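Local coordinates for protein acetaldehyde dehydrogenase (Acetylating) (Geobacillus thermoglucosidasius, PDB 5J78) that probably catalyses the reversible, NAD-dependent conversion of acetaldehyde and coenzyme A to acetyl-CoA, as an acetylating aldehyde dehydrogenase, at residues T93-F98 and S140-S145; I148-I153 and S438-C443; A78-E83 and A170-E175; V62-N67 and Q181-R186. One frame throughout, in Å; residues are numbered along the deposited sequence.

Interaction 1 (T93-F98 and S140-S145); sequences TLKNLF and STNPTS. With ACT (acetate ion), chain I.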
loop_
_atom_site.group_PDB
_atom_site.type_symbol
_atom_site.label_atom_id
_atom_site.label_comp_id
_atom_site.label_asym_id
_atom_site.label_seq_id
_atom_site.Cartn_x
_atom_site.Cartn_y
_atom_site.Cartn_z
ATOM N N THR A 93 34.381 24.340 3.392
ATOM C CA THR A 93 34.321 25.751 3.006
ATOM C C THR A 93 34.546 25.854 1.491
ATOM O O THR A 93 33.855 26.596 0.797
ATOM C CB THR A 93 35.368 26.627 3.786
ATOM O OG1 THR A 93 35.072 26.618 5.194
ATOM C CG2 THR A 93 35.319 28.068 3.315
ATOM N N LEU A 94 35.519 25.096 0.996
ATOM C CA LEU A 94 35.804 25.007 -0.427
ATOM C C LEU A 94 34.613 24.445 -1.200
ATOM O O LEU A 94 34.284 24.919 -2.287
ATOM C CB LEU A 94 37.020 24.126 -0.677
ATOM C CG LEU A 94 38.367 24.712 -0.268
ATOM C CD1 LEU A 94 39.475 23.671 -0.428
ATOM C CD2 LEU A 94 38.678 25.957 -1.091
ATOM N N LYS A 95 33.987 23.422 -0.633
ATOM C CA LYS A 95 32.790 22.840 -1.207
ATOM C C LYS A 95 31.684 23.900 -1.335
ATOM O O LYS A 95 31.042 23.989 -2.378
ATOM C CB LYS A 95 32.324 21.649 -0.359
ATOM C CG LYS A 95 31.412 20.676 -1.100
ATOM C CD LYS A 95 30.781 19.629 -0.196
ATOM C CE LYS A 95 31.812 18.749 0.525
ATOM N NZ LYS A 95 31.069 17.822 1.462
ATOM N N ASN A 96 31.476 24.726 -0.304
ATOM C CA ASN A 96 30.456 25.772 -0.380
ATOM C C ASN A 96 30.813 26.820 -1.426
ATOM O O ASN A 96 29.925 27.367 -2.090
ATOM C CB ASN A 96 30.240 26.459 0.981
ATOM C CG ASN A 96 29.511 25.570 1.976
ATOM O OD1 ASN A 96 28.722 24.713 1.597
ATOM N ND2 ASN A 96 29.761 25.786 3.255
ATOM N N LEU A 97 32.111 27.097 -1.558
ATOM C CA LEU A 97 32.593 28.093 -2.502
ATOM C C LEU A 97 32.467 27.567 -3.931
ATOM O O LEU A 97 32.293 28.343 -4.874
ATOM C CB LEU A 97 34.045 28.475 -2.187
ATOM C CG LEU A 97 34.286 29.341 -0.943
ATOM C CD1 LEU A 97 35.753 29.490 -0.718
ATOM C CD2 LEU A 97 33.615 30.713 -1.113
ATOM N N PHE A 98 32.547 26.248 -4.088
ATOM C CA PHE A 98 32.313 25.628 -5.383
ATOM C C PHE A 98 30.871 25.923 -5.800
ATOM O O PHE A 98 30.610 26.291 -6.946
ATOM C CB PHE A 98 32.591 24.108 -5.345
ATOM C CG PHE A 98 32.105 23.374 -6.565
ATOM C CD1 PHE A 98 32.837 23.384 -7.739
ATOM C CD2 PHE A 98 30.891 22.694 -6.542
ATOM C CE1 PHE A 98 32.362 22.717 -8.891
ATOM C CE2 PHE A 98 30.414 22.032 -7.681
ATOM C CZ PHE A 98 31.157 22.051 -8.854
ATOM N N SER A 140 23.263 14.170 3.901
ATOM C CA SER A 140 23.974 14.545 5.130
ATOM C C SER A 140 25.479 14.811 4.900
ATOM O O SER A 140 26.122 15.478 5.693
ATOM C CB SER A 140 23.796 13.443 6.172
ATOM O OG SER A 140 24.431 12.233 5.762
ATOM N N THR A 141 26.011 14.290 3.795
ATOM C CA THR A 141 27.411 14.442 3.415
ATOM C C THR A 141 27.777 15.801 2.806
ATOM O O THR A 141 28.889 16.302 3.032
ATOM C CB THR A 141 27.808 13.369 2.400
ATOM O OG1 THR A 141 26.817 13.308 1.363
ATOM C CG2 THR A 141 27.944 12.009 3.072
ATOM N N ASN A 142 26.857 16.380 2.035
ATOM C CA ASN A 142 27.063 17.676 1.377
ATOM C C ASN A 142 25.897 18.599 1.685
ATOM O O ASN A 142 25.261 19.145 0.773
ATOM C CB ASN A 142 27.197 17.521 -0.150
ATOM C CG ASN A 142 28.151 16.421 -0.552
ATOM O OD1 ASN A 142 29.238 16.274 0.018
ATOM N ND2 ASN A 142 27.760 15.653 -1.575
ATOM N N PRO A 143 25.589 18.768 2.972
ATOM C CA PRO A 143 24.333 19.435 3.331
ATOM C C PRO A 143 24.238 20.884 2.834
ATOM O O PRO A 143 23.290 21.219 2.146
ATOM C CB PRO A 143 24.330 19.394 4.857
ATOM C CG PRO A 143 25.760 19.079 5.253
ATOM C CD PRO A 143 26.361 18.338 4.147
ATOM N N THR A 144 25.218 21.723 3.143
ATOM C CA THR A 144 25.057 23.156 2.905
ATOM C C THR A 144 25.396 23.518 1.458
ATOM O O THR A 144 24.735 24.354 0.857
ATOM C CB THR A 144 25.911 23.961 3.892
ATOM O OG1 THR A 144 27.294 23.643 3.689
ATOM C CG2 THR A 144 25.525 23.605 5.329
ATOM N N SER A 145 26.383 22.842 0.878
ATOM C CA SER A 145 26.762 23.117 -0.503
ATOM C C SER A 145 25.665 22.731 -1.493
ATOM O O SER A 145 25.495 23.413 -2.517
ATOM C CB SER A 145 28.050 22.393 -0.886
ATOM O OG SER A 145 27.981 21.005 -0.638
HETATM C C ACT I . 29.101 20.645 2.769
HETATM O O ACT I . 29.538 19.508 3.025
HETATM O OXT ACT I . 28.169 20.731 1.986
HETATM C CH3 ACT I . 29.713 21.880 3.347
#
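Thr141 brings its carbonyl O to within 3.1 Å of Lys95 NZ, just before the loop gives way to helix 143-156. Asn142 follows at the N-cap position, but its side chain does not cap the helix and is turned instead to Lys95, which it crosses at about a right angle. Lys95 NZ donates to Asn142 OD1 over 2.8 Å, from a position tilted a little out of the carbonyl plane. A long lysine suits this place: with CG swung away from its backbone N (chi1 -159°), the chain spans the gap from helix 89-107, and Lys95 NZ also pairs with Asp268 and donates over 2.8 Å to atom O of an acetate ion, probably from the crystallisation liquor. Pro143, well fitted to a first helical turn because its N needs no acceptor there, sets CD beside the acetate. Thr144 then donates from OG1 to Asn96 OD1 over 2.7 Å, in the carbonyl plane and on a lone pair. Asparagine offers both an acceptor and a donor, and its ND2 bonds to Ala73 O, which fixes the amide's orientation. Ser145 grips acetate OXT twice, from OG at 2.6 Å and from N at 3.0 Å. As in other aldehyde dehydrogenases, the asparagine of this loop, Asn142, probably helps form the oxyanion hole next to the catalytic cysteine, presumably Cys273, found here as sulfinoalanine.

Interaction 2 (I148-I153 and S438-C443); sequences IFKALI and SLTLGC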
loop_
_atom_site.group_PDB
_atom_site.type_symbol
_atom_site.label_atom_id
_atom_site.label_comp_id
_atom_site.label_asym_id
_atom_site.label_seq_id
_atom_site.Cartn_x
_atom_site.Cartn_y
_atom_site.Cartn_z
ATOM N N ILE A 148 22.984 25.396 -1.449
ATOM C CA ILE A 148 23.429 26.566 -2.202
ATOM C C ILE A 148 23.253 26.295 -3.698
ATOM O O ILE A 148 22.654 27.089 -4.422
ATOM C CB ILE A 148 24.891 26.897 -1.879
ATOM C CG1 ILE A 148 25.023 27.385 -0.427
ATOM C CG2 ILE A 148 25.437 27.945 -2.843
ATOM C CD1 ILE A 148 26.420 27.328 0.104
ATOM N N PHE A 149 23.771 25.154 -4.135
ATOM C CA PHE A 149 23.706 24.730 -5.535
ATOM C C PHE A 149 22.255 24.689 -6.037
ATOM O O PHE A 149 21.920 25.326 -7.033
ATOM C CB PHE A 149 24.411 23.365 -5.672
ATOM C CG PHE A 149 23.876 22.499 -6.774
ATOM C CD1 PHE A 149 24.083 22.831 -8.120
ATOM C CD2 PHE A 149 23.180 21.341 -6.473
ATOM C CE1 PHE A 149 23.568 22.022 -9.141
ATOM C CE2 PHE A 149 22.661 20.536 -7.484
ATOM C CZ PHE A 149 22.855 20.879 -8.820
ATOM N N LYS A 150 21.385 23.992 -5.308
ATOM C CA LYS A 150 19.991 23.837 -5.724
ATOM C C LYS A 150 19.196 25.135 -5.664
ATOM O O LYS A 150 18.330 25.391 -6.519
ATOM C CB LYS A 150 19.306 22.762 -4.874
ATOM C CG LYS A 150 19.793 21.370 -5.213
ATOM C CD LYS A 150 19.023 20.276 -4.476
ATOM C CE LYS A 150 19.495 18.905 -4.947
ATOM N NZ LYS A 150 18.848 17.770 -4.236
ATOM N N ALA A 151 19.467 25.961 -4.664
ATOM C CA ALA A 151 18.741 27.223 -4.553
ATOM C C ALA A 151 19.073 28.137 -5.714
ATOM O O ALA A 151 18.177 28.762 -6.279
ATOM C CB ALA A 151 19.052 27.919 -3.232
ATOM N N LEU A 152 20.357 28.221 -6.066
ATOM C CA LEU A 152 20.779 29.040 -7.204
ATOM C C LEU A 152 20.127 28.565 -8.531
ATOM O O LEU A 152 19.578 29.367 -9.268
ATOM C CB LEU A 152 22.300 29.025 -7.348
ATOM C CG LEU A 152 23.124 29.817 -6.325
ATOM C CD1 LEU A 152 24.584 29.441 -6.508
ATOM C CD2 LEU A 152 22.880 31.313 -6.469
ATOM N N ILE A 153 20.198 27.269 -8.840
ATOM C CA ILE A 153 19.657 26.804 -10.123
ATOM C C ILE A 153 18.125 26.854 -10.122
ATOM O O ILE A 153 17.514 27.095 -11.160
ATOM C CB ILE A 153 20.130 25.368 -10.497
ATOM C CG1 ILE A 153 19.630 24.294 -9.518
ATOM C CG2 ILE A 153 21.669 25.303 -10.642
ATOM C CD1 ILE A 153 19.886 22.860 -10.040
ATOM N N SER A 438 27.898 20.869 -10.599
ATOM C CA SER A 438 26.692 20.332 -9.981
ATOM C C SER A 438 27.044 19.469 -8.777
ATOM O O SER A 438 28.119 18.857 -8.733
ATOM C CB SER A 438 25.895 19.506 -11.014
ATOM O OG SER A 438 24.732 18.898 -10.461
ATOM N N LEU A 439 26.118 19.400 -7.824
ATOM C CA LEU A 439 26.200 18.424 -6.738
ATOM C C LEU A 439 25.061 17.398 -6.803
ATOM O O LEU A 439 24.767 16.716 -5.822
ATOM C CB LEU A 439 26.212 19.167 -5.382
ATOM C CG LEU A 439 27.479 20.018 -5.220
ATOM C CD1 LEU A 439 27.471 20.914 -3.986
ATOM C CD2 LEU A 439 28.699 19.131 -5.197
ATOM N N THR A 440 24.428 17.290 -7.968
ATOM C CA THR A 440 23.398 16.287 -8.204
ATOM C C THR A 440 23.757 15.616 -9.502
ATOM O O THR A 440 23.471 16.125 -10.592
ATOM C CB THR A 440 22.005 16.896 -8.267
ATOM O OG1 THR A 440 21.674 17.407 -6.973
ATOM C CG2 THR A 440 20.942 15.852 -8.718
ATOM N N LEU A 441 24.410 14.477 -9.367
ATOM C CA LEU A 441 25.011 13.790 -10.499
ATOM C C LEU A 441 24.110 12.630 -10.894
ATOM O O LEU A 441 24.017 11.641 -10.183
ATOM C CB LEU A 441 26.419 13.314 -10.143
ATOM C CG LEU A 441 27.564 14.311 -10.375
ATOM C CD1 LEU A 441 27.225 15.649 -9.801
ATOM C CD2 LEU A 441 28.914 13.812 -9.807
ATOM N N GLY A 442 23.402 12.777 -12.005
ATOM C CA GLY A 442 22.481 11.736 -12.429
ATOM C C GLY A 442 23.240 10.548 -12.996
ATOM O O GLY A 442 24.249 10.723 -13.677
ATOM N N CYS A 443 22.766 9.341 -12.708
ATOM C CA CYS A 443 23.475 8.128 -13.135
ATOM C C CYS A 443 22.785 7.399 -14.284
ATOM O O CYS A 443 23.061 6.226 -14.543
ATOM C CB CYS A 443 23.642 7.184 -11.948
ATOM S SG CYS A 443 24.805 7.893 -10.697
#
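Phe149 lays one face of its ring against the chain at Ser438 and Leu439, joining helix 143-156 of the Rossmann-like domain to the long loop before strand 461-468. Leu439 N sits over the ring centre, 3.5 Å above its plane, so the flat aromatic covers a peptide group that a branched side chain would fit less closely. Leu439 itself runs past the ring in the opposite direction, and Leu439 CB lies 3.9 Å from Phe149 CD2. Thr440 comes instead to the ring edge, at about a right angle, with OG1 near the ring plane and 3.3 Å from Phe149 CE2. With CG turned away from the backbone N (chi1 151°), the ring leans out of its helix toward the loop, and it also touches Val103 of helix 89-107. An alanine here would remove the ring and is likely to leave a gap beneath the Ser438-Leu439 peptide. Lys150 lies extended across Thr440, its CE 3.3 Å from Thr440 OG1; both polar ends, Lys150 NZ and Thr440 OG1, bond to Thr220. Serine suits the bend in the loop because its short hydroxyl, also hydrogen-bonded to Val455 O, closes an ST turn: Thr440 N donates to Ser438 OG over 3.0 Å, nearly straight at 164°.

Interaction 3 (A78-E83 and A170-E175); sequences AMAVEE and AKCTAE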
loop_
_atom_site.group_PDB
_atom_site.type_symbol
_atom_site.label_atom_id
_atom_site.label_comp_id
_atom_site.label_asym_id
_atom_site.label_seq_id
_atom_site.Cartn_x
_atom_site.Cartn_y
_atom_site.Cartn_z
ATOM N N ALA A 78 31.382 25.097 9.135
ATOM C CA ALA A 78 31.585 24.755 10.548
ATOM C C ALA A 78 30.350 24.095 11.150
ATOM O O ALA A 78 30.454 23.088 11.848
ATOM C CB ALA A 78 31.962 26.015 11.350
ATOM N N MET A 79 29.183 24.657 10.879
ATOM C CA MET A 79 27.939 24.035 11.327
ATOM C C MET A 79 27.800 22.595 10.835
ATOM O O MET A 79 27.385 21.710 11.585
ATOM C CB MET A 79 26.730 24.852 10.864
ATOM C CG MET A 79 26.544 26.162 11.595
ATOM S SD MET A 79 25.080 27.047 11.009
ATOM C CE MET A 79 23.815 26.028 11.760
ATOM N N ALA A 80 28.192 22.343 9.591
ATOM C CA ALA A 80 27.986 21.026 8.999
ATOM C C ALA A 80 28.942 19.992 9.603
ATOM O O ALA A 80 28.534 18.864 9.922
ATOM C CB ALA A 80 28.145 21.098 7.469
ATOM N N VAL A 81 30.205 20.371 9.791
ATOM C CA VAL A 81 31.162 19.462 10.419
ATOM C C VAL A 81 30.717 19.113 11.843
ATOM O O VAL A 81 30.752 17.938 12.231
ATOM C CB VAL A 81 32.608 20.032 10.467
ATOM C CG1 VAL A 81 33.533 19.050 11.214
ATOM C CG2 VAL A 81 33.153 20.282 9.087
ATOM N N GLU A 82 30.304 20.110 12.623
ATOM C CA GLU A 82 30.018 19.870 14.031
ATOM C C GLU A 82 28.741 19.054 14.180
ATOM O O GLU A 82 28.646 18.198 15.053
ATOM C CB GLU A 82 29.896 21.184 14.809
ATOM C CG GLU A 82 31.146 22.059 14.769
ATOM C CD GLU A 82 32.261 21.592 15.715
ATOM O OE1 GLU A 82 32.170 20.484 16.284
ATOM O OE2 GLU A 82 33.243 22.348 15.887
ATOM N N GLU A 83 27.758 19.299 13.320
ATOM C CA GLU A 83 26.471 18.661 13.513
ATOM C C GLU A 83 26.536 17.218 13.013
ATOM O O GLU A 83 26.013 16.312 13.667
ATOM C CB GLU A 83 25.352 19.459 12.816
ATOM C CG GLU A 83 23.972 18.810 12.939
ATOM C CD GLU A 83 22.851 19.605 12.237
ATOM O OE1 GLU A 83 23.155 20.441 11.355
ATOM O OE2 GLU A 83 21.657 19.395 12.581
ATOM N N ALA A 170 19.910 18.572 9.966
ATOM C CA ALA A 170 18.767 19.497 9.887
ATOM C C ALA A 170 19.108 20.969 10.141
ATOM O O ALA A 170 18.640 21.855 9.417
ATOM C CB ALA A 170 17.689 19.059 10.841
ATOM N N LYS A 171 19.943 21.247 11.135
ATOM C CA LYS A 171 20.246 22.639 11.475
ATOM C C LYS A 171 21.133 23.349 10.444
ATOM O O LYS A 171 20.853 24.477 10.064
ATOM C CB LYS A 171 20.913 22.707 12.847
ATOM C CG LYS A 171 19.969 22.420 14.004
ATOM C CD LYS A 171 20.736 22.231 15.286
ATOM C CE LYS A 171 19.820 21.823 16.421
ATOM N NZ LYS A 171 20.287 20.558 17.053
ATOM N N CYS A 172 22.201 22.712 9.984
ATOM C CA CYS A 172 23.051 23.390 9.009
ATOM C C CYS A 172 22.324 23.540 7.649
ATOM O O CYS A 172 22.491 24.551 6.961
ATOM C CB CYS A 172 24.380 22.659 8.846
ATOM S SG CYS A 172 24.268 21.030 8.148
ATOM N N THR A 173 21.502 22.555 7.282
ATOM C CA THR A 173 20.709 22.627 6.039
ATOM C C THR A 173 19.706 23.798 6.103
ATOM O O THR A 173 19.628 24.615 5.186
ATOM C CB THR A 173 19.957 21.276 5.759
ATOM O OG1 THR A 173 20.899 20.196 5.736
ATOM C CG2 THR A 173 19.234 21.303 4.398
ATOM N N ALA A 174 18.946 23.883 7.188
ATOM C CA ALA A 174 18.015 24.985 7.362
ATOM C C ALA A 174 18.727 26.343 7.410
ATOM O O ALA A 174 18.197 27.324 6.902
ATOM C CB ALA A 174 17.178 24.772 8.620
ATOM N N GLU A 175 19.920 26.420 7.999
ATOM C CA GLU A 175 20.634 27.703 8.067
ATOM C C GLU A 175 21.069 28.126 6.662
ATOM O O GLU A 175 20.969 29.303 6.303
ATOM C CB GLU A 175 21.848 27.621 9.026
ATOM C CG GLU A 175 22.740 28.898 9.116
ATOM C CD GLU A 175 22.001 30.180 9.518
ATOM O OE1 GLU A 175 20.860 30.121 10.024
ATOM O OE2 GLU A 175 22.577 31.274 9.329
#
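Glu83 reaches across to the first turn of helix 170-186, the helix of the beta-alpha-beta crossover that links strands 160-165 and 194-196. The two helices run nearly antiparallel, at 165°, with their axes 8.6 Å apart. The buried side is made of small residues: Cys172 points at helix 55-84, its SG 3.9 Å from Ala80 CB and its CB 3.8 Å from Met79 CB. Alanine and cysteine suit this spot because they are compact enough to let the backbones approach, and Pro143 of helix 143-156 touches both. At the more exposed margin longer, more flexible chains touch through only part of their length. Met79 bends at its thioether (chi3 73°), so that SD lies 3.5 Å from Glu175 CG and the methyl CE rests near Glu175 CB, the two side chains crossing at about a right angle. The carboxylate of Glu175 turns away to a salt bridge with Arg178. Lys171 likewise only lays its CB and CG along Glu83 before its ammonium end leads outward. A glutamate suits the helix start, where its negative charge would probably be favoured by the helix dipole. The extended chain of Glu83 presents both oxygens through their syn lone pairs: Lys171 N donates to Glu83 OE2 over 2.9 Å and Cys172 N to Glu83 OE1 over 2.8 Å.

Interaction 4 (V62-N67 and Q181-R186); sequences VESMAN and QEAAER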
loop_
_atom_site.group_PDB
_atom_site.type_symbol
_atom_site.label_atom_id
_atom_site.label_comp_id
_atom_site.label_asym_id
_atom_site.label_seq_id
_atom_site.Cartn_x
_atom_site.Cartn_y
_atom_site.Cartn_z
ATOM N N VAL A 62 19.790 36.196 -8.102
ATOM C CA VAL A 62 20.713 35.050 -8.108
ATOM C C VAL A 62 22.117 35.486 -7.655
ATOM O O VAL A 62 22.816 34.764 -6.916
ATOM C CB VAL A 62 20.776 34.395 -9.498
ATOM C CG1 VAL A 62 21.827 33.310 -9.552
ATOM C CG2 VAL A 62 19.370 33.822 -9.906
ATOM N N GLU A 63 22.520 36.671 -8.102
ATOM C CA GLU A 63 23.835 37.205 -7.793
ATOM C C GLU A 63 23.971 37.476 -6.288
ATOM O O GLU A 63 24.978 37.125 -5.686
ATOM C CB GLU A 63 24.089 38.486 -8.586
ATOM C CG GLU A 63 25.355 39.210 -8.169
ATOM C CD GLU A 63 25.575 40.470 -8.965
ATOM O OE1 GLU A 63 24.655 41.319 -9.004
ATOM O OE2 GLU A 63 26.657 40.593 -9.565
ATOM N N SER A 64 22.941 38.087 -5.703
ATOM C CA SER A 64 22.912 38.364 -4.276
ATOM C C SER A 64 22.975 37.067 -3.473
ATOM O O SER A 64 23.664 36.997 -2.460
ATOM C CB SER A 64 21.654 39.155 -3.913
ATOM O OG SER A 64 21.535 39.315 -2.505
ATOM N N MET A 65 22.253 36.044 -3.923
ATOM C CA MET A 65 22.301 34.733 -3.271
ATOM C C MET A 65 23.726 34.182 -3.328
ATOM O O MET A 65 24.270 33.725 -2.320
ATOM C CB MET A 65 21.329 33.745 -3.930
ATOM C CG MET A 65 19.864 34.037 -3.697
ATOM S SD MET A 65 18.779 33.097 -4.839
ATOM C CE MET A 65 19.146 31.423 -4.331
ATOM N N ALA A 66 24.340 34.248 -4.506
ATOM C CA ALA A 66 25.699 33.735 -4.664
ATOM C C ALA A 66 26.674 34.462 -3.737
ATOM O O ALA A 66 27.583 33.845 -3.155
ATOM C CB ALA A 66 26.154 33.859 -6.092
ATOM N N ASN A 67 26.482 35.773 -3.603
ATOM C CA ASN A 67 27.387 36.586 -2.801
ATOM C C ASN A 67 27.285 36.191 -1.348
ATOM O O ASN A 67 28.290 36.077 -0.653
ATOM C CB ASN A 67 27.086 38.080 -2.952
ATOM C CG ASN A 67 27.590 38.649 -4.262
ATOM O OD1 ASN A 67 28.540 38.130 -4.852
ATOM N ND2 ASN A 67 26.961 39.733 -4.723
ATOM N N GLN A 181 17.452 32.612 1.315
ATOM C CA GLN A 181 16.205 33.386 1.253
ATOM C C GLN A 181 16.414 34.850 1.636
ATOM O O GLN A 181 15.837 35.750 1.026
ATOM C CB GLN A 181 15.147 32.760 2.167
ATOM C CG GLN A 181 13.907 33.588 2.362
ATOM C CD GLN A 181 13.076 33.667 1.091
ATOM O OE1 GLN A 181 13.197 32.816 0.200
ATOM N NE2 GLN A 181 12.235 34.689 0.997
ATOM N N GLU A 182 17.217 35.090 2.663
ATOM C CA GLU A 182 17.490 36.462 3.097
ATOM C C GLU A 182 18.260 37.225 2.029
ATOM O O GLU A 182 17.963 38.383 1.759
ATOM C CB GLU A 182 18.256 36.463 4.425
ATOM C CG GLU A 182 17.340 36.097 5.569
ATOM C CD GLU A 182 18.037 35.940 6.902
ATOM O OE1 GLU A 182 19.284 36.098 6.962
ATOM O OE2 GLU A 182 17.315 35.657 7.891
ATOM N N ALA A 183 19.250 36.574 1.423
ATOM C CA ALA A 183 19.973 37.162 0.292
ATOM C C ALA A 183 19.034 37.478 -0.882
ATOM O O ALA A 183 19.164 38.504 -1.543
ATOM C CB ALA A 183 21.079 36.221 -0.156
ATOM N N ALA A 184 18.090 36.585 -1.141
ATOM C CA ALA A 184 17.194 36.760 -2.269
ATOM C C ALA A 184 16.231 37.913 -1.974
ATOM O O ALA A 184 15.983 38.774 -2.823
ATOM C CB ALA A 184 16.434 35.468 -2.553
ATOM N N GLU A 185 15.718 37.942 -0.753
ATOM C CA GLU A 185 14.827 39.024 -0.335
ATOM C C GLU A 185 15.478 40.405 -0.443
ATOM O O GLU A 185 14.870 41.362 -0.929
ATOM C CB GLU A 185 14.353 38.799 1.092
ATOM C CG GLU A 185 13.072 38.010 1.166
ATOM C CD GLU A 185 12.469 37.974 2.559
ATOM O OE1 GLU A 185 12.183 39.057 3.118
ATOM O OE2 GLU A 185 12.264 36.856 3.085
ATOM N N ARG A 186 16.716 40.500 0.017
ATOM C CA ARG A 186 17.481 41.739 -0.065
ATOM C C ARG A 186 17.511 42.313 -1.478
ATOM O O ARG A 186 17.513 43.529 -1.660
ATOM C CB ARG A 186 18.917 41.502 0.406
ATOM C CG ARG A 186 19.284 42.141 1.734
ATOM C CD ARG A 186 20.766 41.930 2.052
ATOM N NE ARG A 186 21.002 40.615 2.650
ATOM C CZ ARG A 186 21.903 39.723 2.236
ATOM N NH1 ARG A 186 22.716 39.965 1.209
ATOM N NH2 ARG A 186 21.994 38.572 2.872
HETATM O O HOH W 1 24.340 39.124 -0.610
#
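The crossover helix 170-186 of the Rossmann-like domain meets the long helix 55-84 here, Ala183 facing Ser64 and Met65 as the two segments cross at 140°. Their axes come within 7.7 Å, a close approach that small residues make possible. Ala183 points its CB toward the other helix, where the methyl settles 3.7 Å from Met65 CA and also touches Ser64 O. Beside it, Ala184 CB meets Met65 CG at 3.9 Å. Methionine is apt here because its flexible chain can fill the wedge between helices: after CG has passed Ala184, the bend about the thioether (chi3 64°) lets the end of the chain also serve helix 143-156, against Ala151 and Leu152. The polar link is made by Ser64, whose OG, opposite the backbone N (chi1 174°), is aimed across the interface and donates to Ala183 O over 2.7 Å. The hydroxyl sits well above the plane of that carbonyl, so the bond does not follow a lone pair. With an alanine in its place, Ala183 O would probably lose this donor and the helices their one direct hydrogen bond here. Toward the exposed margin Arg186 bends back over its own helix, setting a face of its guanidinium above Ala183 CA. At its edge a water lies in the guanidinium plane, accepting from Arg186 NH1 at 2.6 Å and donating to Ser64 O at 2.9 Å.

Interactions 3 and 4 join the same two helices, 55-84 and 170-186, about 19 Å apart between their centres, yet differ in chemistry: a carboxylate holds the helix start at one, a serine hydroxyl and a water serve the other. Interactions 1 and 2, which share helix 143-156, are wholly buried; interaction 4 is largely buried with an exposed margin, and interaction 3 is only partly buried. Interaction 1 gathers polar groups and an anion at the beginning of helix 143-156, whereas interaction 2 sets an aromatic face against a distant loop one turn on. Direct packing ties them together: Asn96 meets Ile148, Thr144 lies on Cys172, and Leu152 touches Val62.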